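PDB 3D7L: Lin1944 protein from Listeria innocua, which is of unknown function but belongs to the short-chain dehydrogenase/reductase family and is probably an oxidoreductase. Local coordinates for residues M4-I9 with K188-A193; G108-T113 with I150-V155. All coordinates share one frame; numbering follows the deposited sequence.

Near the N terminus the chain enters strand 5-9, an inner strand of a parallel Rossmann sheet, between 28-33 and 59-64. Interaction 1 closes a long loop from here: only after 178 further residues does the end of helix 179-191 come back to cover M4 and I6. Within that loop the chain builds most of the sheet, and interaction 2 closes a much shorter loop: 36 residues separate 108-113 from 150-155, and they carry helix 126-142. The shorter loop thus lies wholly within the longer one. The two contacts touch where S189 OG meets T111 OG1 and S189 O meets R151 NH1, so the late helix is tied to both parts of the sheet.

Interaction 1: residues M4-I9 with K188-A193; sequences MKILLI and KSVFGA
The aromatic ring of F191 meets M4 and I6 obliquely: M4 CG comes to 4.3 Å from F191 CE1, and I6 CD1 lies near F191 CZ. One face of the ring carries the methyl CG1 of its own neighbour V190, displaced toward the rim. M4 is a selenomethionine, and its SE stands 5.4 Å from the F191 ring centroid, 48° off the normal, an oblique Met-aromatic contact. A bend at chi2 (90°) turns its long chain aside, and its terminal methyl CE slides past V190, 3.8 Å from V190 CG1 and 3.7 Å from V190 O. Such a long, pliable chain can touch both V190 and the F191 ring. I6 and V190, both branched, meet tip to tip, I6 CD1 lying 3.7 Å from V190 CG1. In I6, CG1 is anti to the carbonyl carbon (chi1 -58°), which sends the longer branch out to the helix. Around the contact, F191 also packs on L23 of helix 14-23 and makes a cation-pi contact with K26, while I6 and V190 both touch V63 of strand 59-64. The last turn of helix 179-191 thus covers the start of strand 5-9 on one face of the Rossmann sheet.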
loop_
_atom_site.group_PDB
_atom_site.type_symbol
_atom_site.label_atom_id
_atom_site.label_comp_id
_atom_site.label_asym_id
_atom_site.label_seq_id
_atom_site.Cartn_x
_atom_site.Cartn_y
_atom_site.Cartn_z
HETATM N N MSE D 4 12.337 28.040 -10.542
HETATM C CA MSE D 4 11.525 26.862 -10.236
HETATM C C MSE D 4 10.005 27.054 -10.416
HETATM O O MSE D 4 9.428 28.055 -9.989
HETATM C CB MSE D 4 11.809 26.441 -8.795
HETATM C CG MSE D 4 11.694 24.979 -8.547
HETATM SE SE MSE D 4 13.428 24.153 -8.868
HETATM C CE MSE D 4 13.000 22.473 -8.003
ATOM N N LYS D 5 9.366 26.058 -11.028
ATOM C CA LYS D 5 7.917 26.015 -11.167
ATOM C C LYS D 5 7.393 24.743 -10.487
ATOM O O LYS D 5 7.862 23.654 -10.782
ATOM C CB LYS D 5 7.544 26.023 -12.644
ATOM C CG LYS D 5 6.123 26.446 -12.929
ATOM C CD LYS D 5 5.957 26.849 -14.401
ATOM C CE LYS D 5 4.468 26.976 -14.779
ATOM N NZ LYS D 5 4.256 27.493 -16.176
ATOM N N ILE D 6 6.415 24.895 -9.597
ATOM C CA ILE D 6 5.888 23.777 -8.803
ATOM C C ILE D 6 4.364 23.650 -8.911
ATOM O O ILE D 6 3.624 24.629 -8.714
ATOM C CB ILE D 6 6.281 23.918 -7.307
ATOM C CG1 ILE D 6 7.809 23.985 -7.146
ATOM C CG2 ILE D 6 5.706 22.774 -6.483
ATOM C CD1 ILE D 6 8.259 24.422 -5.768
ATOM N N LEU D 7 3.899 22.447 -9.221
ATOM C CA LEU D 7 2.467 22.160 -9.184
ATOM C C LEU D 7 2.140 21.570 -7.820
ATOM O O LEU D 7 2.649 20.500 -7.442
ATOM C CB LEU D 7 2.059 21.195 -10.301
ATOM C CG LEU D 7 0.591 20.750 -10.314
ATOM C CD1 LEU D 7 -0.369 21.908 -10.609
ATOM C CD2 LEU D 7 0.373 19.588 -11.319
ATOM N N LEU D 8 1.315 22.287 -7.070
ATOM C CA LEU D 8 0.957 21.869 -5.730
ATOM C C LEU D 8 -0.500 21.438 -5.713
ATOM O O LEU D 8 -1.409 22.283 -5.823
ATOM C CB LEU D 8 1.216 23.003 -4.726
ATOM C CG LEU D 8 0.744 22.841 -3.270
ATOM C CD1 LEU D 8 1.224 21.546 -2.614
ATOM C CD2 LEU D 8 1.172 24.053 -2.449
ATOM N N ILE D 9 -0.715 20.127 -5.594
ATOM C CA ILE D 9 -2.073 19.558 -5.554
ATOM C C ILE D 9 -2.469 19.415 -4.101
ATOM O O ILE D 9 -1.744 18.791 -3.327
ATOM C CB ILE D 9 -2.164 18.185 -6.305
ATOM C CG1 ILE D 9 -1.757 18.374 -7.769
ATOM C CG2 ILE D 9 -3.606 17.620 -6.290
ATOM C CD1 ILE D 9 -0.689 17.431 -8.261
ATOM N N LYS D 188 12.456 20.168 1.679
ATOM C CA LYS D 188 13.600 19.275 1.604
ATOM C C LYS D 188 13.484 18.382 0.366
ATOM O O LYS D 188 14.445 18.255 -0.387
ATOM C CB LYS D 188 13.706 18.436 2.895
ATOM C CG LYS D 188 14.887 17.501 2.936
ATOM C CD LYS D 188 14.919 16.694 4.237
ATOM C CE LYS D 188 16.036 15.654 4.197
ATOM N NZ LYS D 188 17.404 16.220 4.116
ATOM N N SER D 189 12.301 17.795 0.138
ATOM C CA SER D 189 12.087 16.966 -1.053
ATOM C C SER D 189 12.230 17.751 -2.360
ATOM O O SER D 189 12.917 17.295 -3.259
ATOM C CB SER D 189 10.743 16.237 -1.013
ATOM O OG SER D 189 10.641 15.412 -2.138
ATOM N N VAL D 190 11.636 18.936 -2.457
ATOM C CA VAL D 190 11.693 19.702 -3.702
ATOM C C VAL D 190 13.086 20.277 -3.990
ATOM O O VAL D 190 13.571 20.220 -5.129
ATOM C CB VAL D 190 10.607 20.828 -3.723
ATOM C CG1 VAL D 190 10.775 21.800 -4.940
ATOM C CG2 VAL D 190 9.216 20.224 -3.698
ATOM N N PHE D 191 13.736 20.829 -2.971
ATOM C CA PHE D 191 14.940 21.623 -3.189
ATOM C C PHE D 191 16.229 20.885 -2.887
ATOM O O PHE D 191 17.299 21.297 -3.344
ATOM C CB PHE D 191 14.856 22.927 -2.393
ATOM C CG PHE D 191 13.893 23.913 -2.981
ATOM C CD1 PHE D 191 14.257 24.689 -4.084
ATOM C CD2 PHE D 191 12.621 24.059 -2.450
ATOM C CE1 PHE D 191 13.354 25.598 -4.651
ATOM C CE2 PHE D 191 11.722 24.976 -2.992
ATOM C CZ PHE D 191 12.083 25.739 -4.107
ATOM N N GLY D 192 16.121 19.813 -2.097
ATOM C CA GLY D 192 17.233 18.882 -1.870
ATOM C C GLY D 192 17.447 17.973 -3.078
ATOM O O GLY D 192 16.906 18.232 -4.165
ATOM N N ALA D 193 18.238 16.922 -2.907
ATOM C CA ALA D 193 18.654 16.100 -4.045
ATOM C C ALA D 193 18.543 14.613 -3.787
ATOM O O ALA D 193 19.131 13.802 -4.535
ATOM C CB ALA D 193 20.087 16.460 -4.472
#

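Interaction 2: residues G108-T113 with I150-V155; sequences GSFTLT and IRINTV
F110, L112 and V155 anchor a pair of neighbouring parallel strands, the two beta arms of a right-handed beta-alpha-beta crossover through helix 126-142 in the Rossmann fold. F110 bonds the other strand with both its backbone groups: F110 N reaches R151 O at 2.7 Å, and F110 O accepts from N153 N at 3.1 Å. L112 repeats the pattern two residues on, L112 N bonding N153 O and L112 O receiving V155 N at 2.9 Å. F110 and L112 share a face with I152 and T154, where helices 79-100 and 126-142 cover them, so large apolar groups suit these places. F110 CB packs 3.8 Å from I152 CG1, its ring meeting I150 CG2 and I152 CD1 obliquely; L112 CB rests on T154 CG2 at 3.9 Å. V155 points to the other face, under helix 179-191, and its beta-branched side chain favours the extended backbone. There T111, N153 and R151 bring polar ends, whose partners lie beyond the two strands: T111 OG1 bonds S189, N153 OD1 bonds the backbone of E197, and R151 NH1 is held by the carbonyls of S189 and Q194. A bend at chi3 (-69°) swings the R151 guanidinium round so that one face lies against S109 CB, 3.7 Å from R151 NH2. V155 CG2, anti to its carbonyl carbon, ends 3.8 Å from T111 CG2 where the two side chains cross at an angle.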
loop_
_atom_site.group_PDB
_atom_site.type_symbol
_atom_site.label_atom_id
_atom_site.label_comp_id
_atom_site.label_asym_id
_atom_site.label_seq_id
_atom_site.Cartn_x
_atom_site.Cartn_y
_atom_site.Cartn_z
ATOM N N GLY D 108 13.667 17.016 -12.248
ATOM C CA GLY D 108 12.485 17.395 -11.473
ATOM C C GLY D 108 12.222 16.361 -10.385
ATOM O O GLY D 108 12.987 15.400 -10.248
ATOM N N SER D 109 11.166 16.558 -9.598
ATOM C CA SER D 109 10.824 15.618 -8.514
ATOM C C SER D 109 9.327 15.476 -8.297
ATOM O O SER D 109 8.578 16.397 -8.616
ATOM C CB SER D 109 11.454 16.073 -7.190
ATOM O OG SER D 109 10.812 17.240 -6.706
ATOM N N PHE D 110 8.915 14.320 -7.742
ATOM C CA PHE D 110 7.583 14.119 -7.155
ATOM C C PHE D 110 7.694 14.102 -5.626
ATOM O O PHE D 110 8.631 13.528 -5.088
ATOM C CB PHE D 110 6.989 12.763 -7.567
ATOM C CG PHE D 110 6.604 12.660 -9.002
ATOM C CD1 PHE D 110 5.386 13.156 -9.449
ATOM C CD2 PHE D 110 7.448 12.032 -9.917
ATOM C CE1 PHE D 110 5.010 13.054 -10.784
ATOM C CE2 PHE D 110 7.066 11.926 -11.271
ATOM C CZ PHE D 110 5.846 12.423 -11.682
ATOM N N THR D 111 6.735 14.704 -4.923
ATOM C CA THR D 111 6.632 14.508 -3.470
ATOM C C THR D 111 5.205 14.089 -3.132
ATOM O O THR D 111 4.260 14.784 -3.495
ATOM C CB THR D 111 7.000 15.742 -2.680
ATOM O OG1 THR D 111 8.234 16.254 -3.166
ATOM C CG2 THR D 111 7.115 15.438 -1.195
ATOM N N LEU D 112 5.057 12.957 -2.436
ATOM C CA LEU D 112 3.720 12.413 -2.124
ATOM C C LEU D 112 3.458 12.415 -0.622
ATOM O O LEU D 112 4.398 12.393 0.155
ATOM C CB LEU D 112 3.601 10.998 -2.687
ATOM C CG LEU D 112 3.086 10.737 -4.107
ATOM C CD1 LEU D 112 3.230 11.894 -5.138
ATOM C CD2 LEU D 112 3.623 9.375 -4.662
ATOM N N THR D 113 2.199 12.428 -0.192
ATOM C CA THR D 113 1.946 12.481 1.266
ATOM C C THR D 113 1.491 11.129 1.802
ATOM O O THR D 113 0.647 10.489 1.199
ATOM C CB THR D 113 0.916 13.575 1.661
ATOM O OG1 THR D 113 1.376 14.857 1.207
ATOM C CG2 THR D 113 0.719 13.621 3.177
ATOM N N ILE D 150 14.962 12.432 -12.549
ATOM C CA ILE D 150 13.807 12.766 -11.747
ATOM C C ILE D 150 13.839 12.051 -10.395
ATOM O O ILE D 150 14.229 10.884 -10.313
ATOM C CB ILE D 150 12.513 12.469 -12.513
ATOM C CG1 ILE D 150 12.285 13.541 -13.607
ATOM C CG2 ILE D 150 11.330 12.424 -11.569
ATOM C CD1 ILE D 150 11.468 13.069 -14.819
ATOM N N ARG D 151 13.465 12.770 -9.334
ATOM C CA ARG D 151 13.464 12.206 -7.969
ATOM C C ARG D 151 12.053 12.039 -7.440
ATOM O O ARG D 151 11.113 12.702 -7.912
ATOM C CB ARG D 151 14.299 13.073 -7.016
ATOM C CG ARG D 151 15.730 13.382 -7.539
ATOM C CD ARG D 151 16.494 14.353 -6.602
ATOM N NE ARG D 151 15.897 15.676 -6.657
ATOM C CZ ARG D 151 15.104 16.220 -5.728
ATOM N NH1 ARG D 151 14.825 15.595 -4.595
ATOM N NH2 ARG D 151 14.623 17.430 -5.926
ATOM N N ILE D 152 11.890 11.134 -6.474
ATOM C CA ILE D 152 10.580 10.946 -5.835
ATOM C C ILE D 152 10.740 10.566 -4.361
ATOM O O ILE D 152 11.426 9.587 -4.026
ATOM C CB ILE D 152 9.677 9.908 -6.610
ATOM C CG1 ILE D 152 8.367 9.643 -5.846
ATOM C CG2 ILE D 152 10.440 8.555 -6.836
ATOM C CD1 ILE D 152 7.271 9.017 -6.714
ATOM N N ASN D 153 10.108 11.352 -3.492
ATOM C CA ASN D 153 10.124 11.081 -2.050
ATOM C C ASN D 153 8.714 11.147 -1.462
ATOM O O ASN D 153 7.800 11.620 -2.117
ATOM C CB ASN D 153 10.993 12.109 -1.304
ATOM C CG ASN D 153 12.422 12.148 -1.801
ATOM O OD1 ASN D 153 13.154 11.163 -1.679
ATOM N ND2 ASN D 153 12.841 13.302 -2.338
ATOM N N THR D 154 8.551 10.693 -0.226
ATOM C CA THR D 154 7.282 10.864 0.460
ATOM C C THR D 154 7.500 11.608 1.774
ATOM O O THR D 154 8.587 11.544 2.364
ATOM C CB THR D 154 6.536 9.527 0.734
ATOM O OG1 THR D 154 7.378 8.629 1.448
ATOM C CG2 THR D 154 6.106 8.884 -0.558
ATOM N N VAL D 155 6.477 12.326 2.207
ATOM C CA VAL D 155 6.488 12.990 3.503
ATOM C C VAL D 155 5.387 12.344 4.351
ATOM O O VAL D 155 4.250 12.197 3.891
ATOM C CB VAL D 155 6.336 14.510 3.371
ATOM C CG1 VAL D 155 6.187 15.184 4.771
ATOM C CG2 VAL D 155 7.537 15.097 2.593
#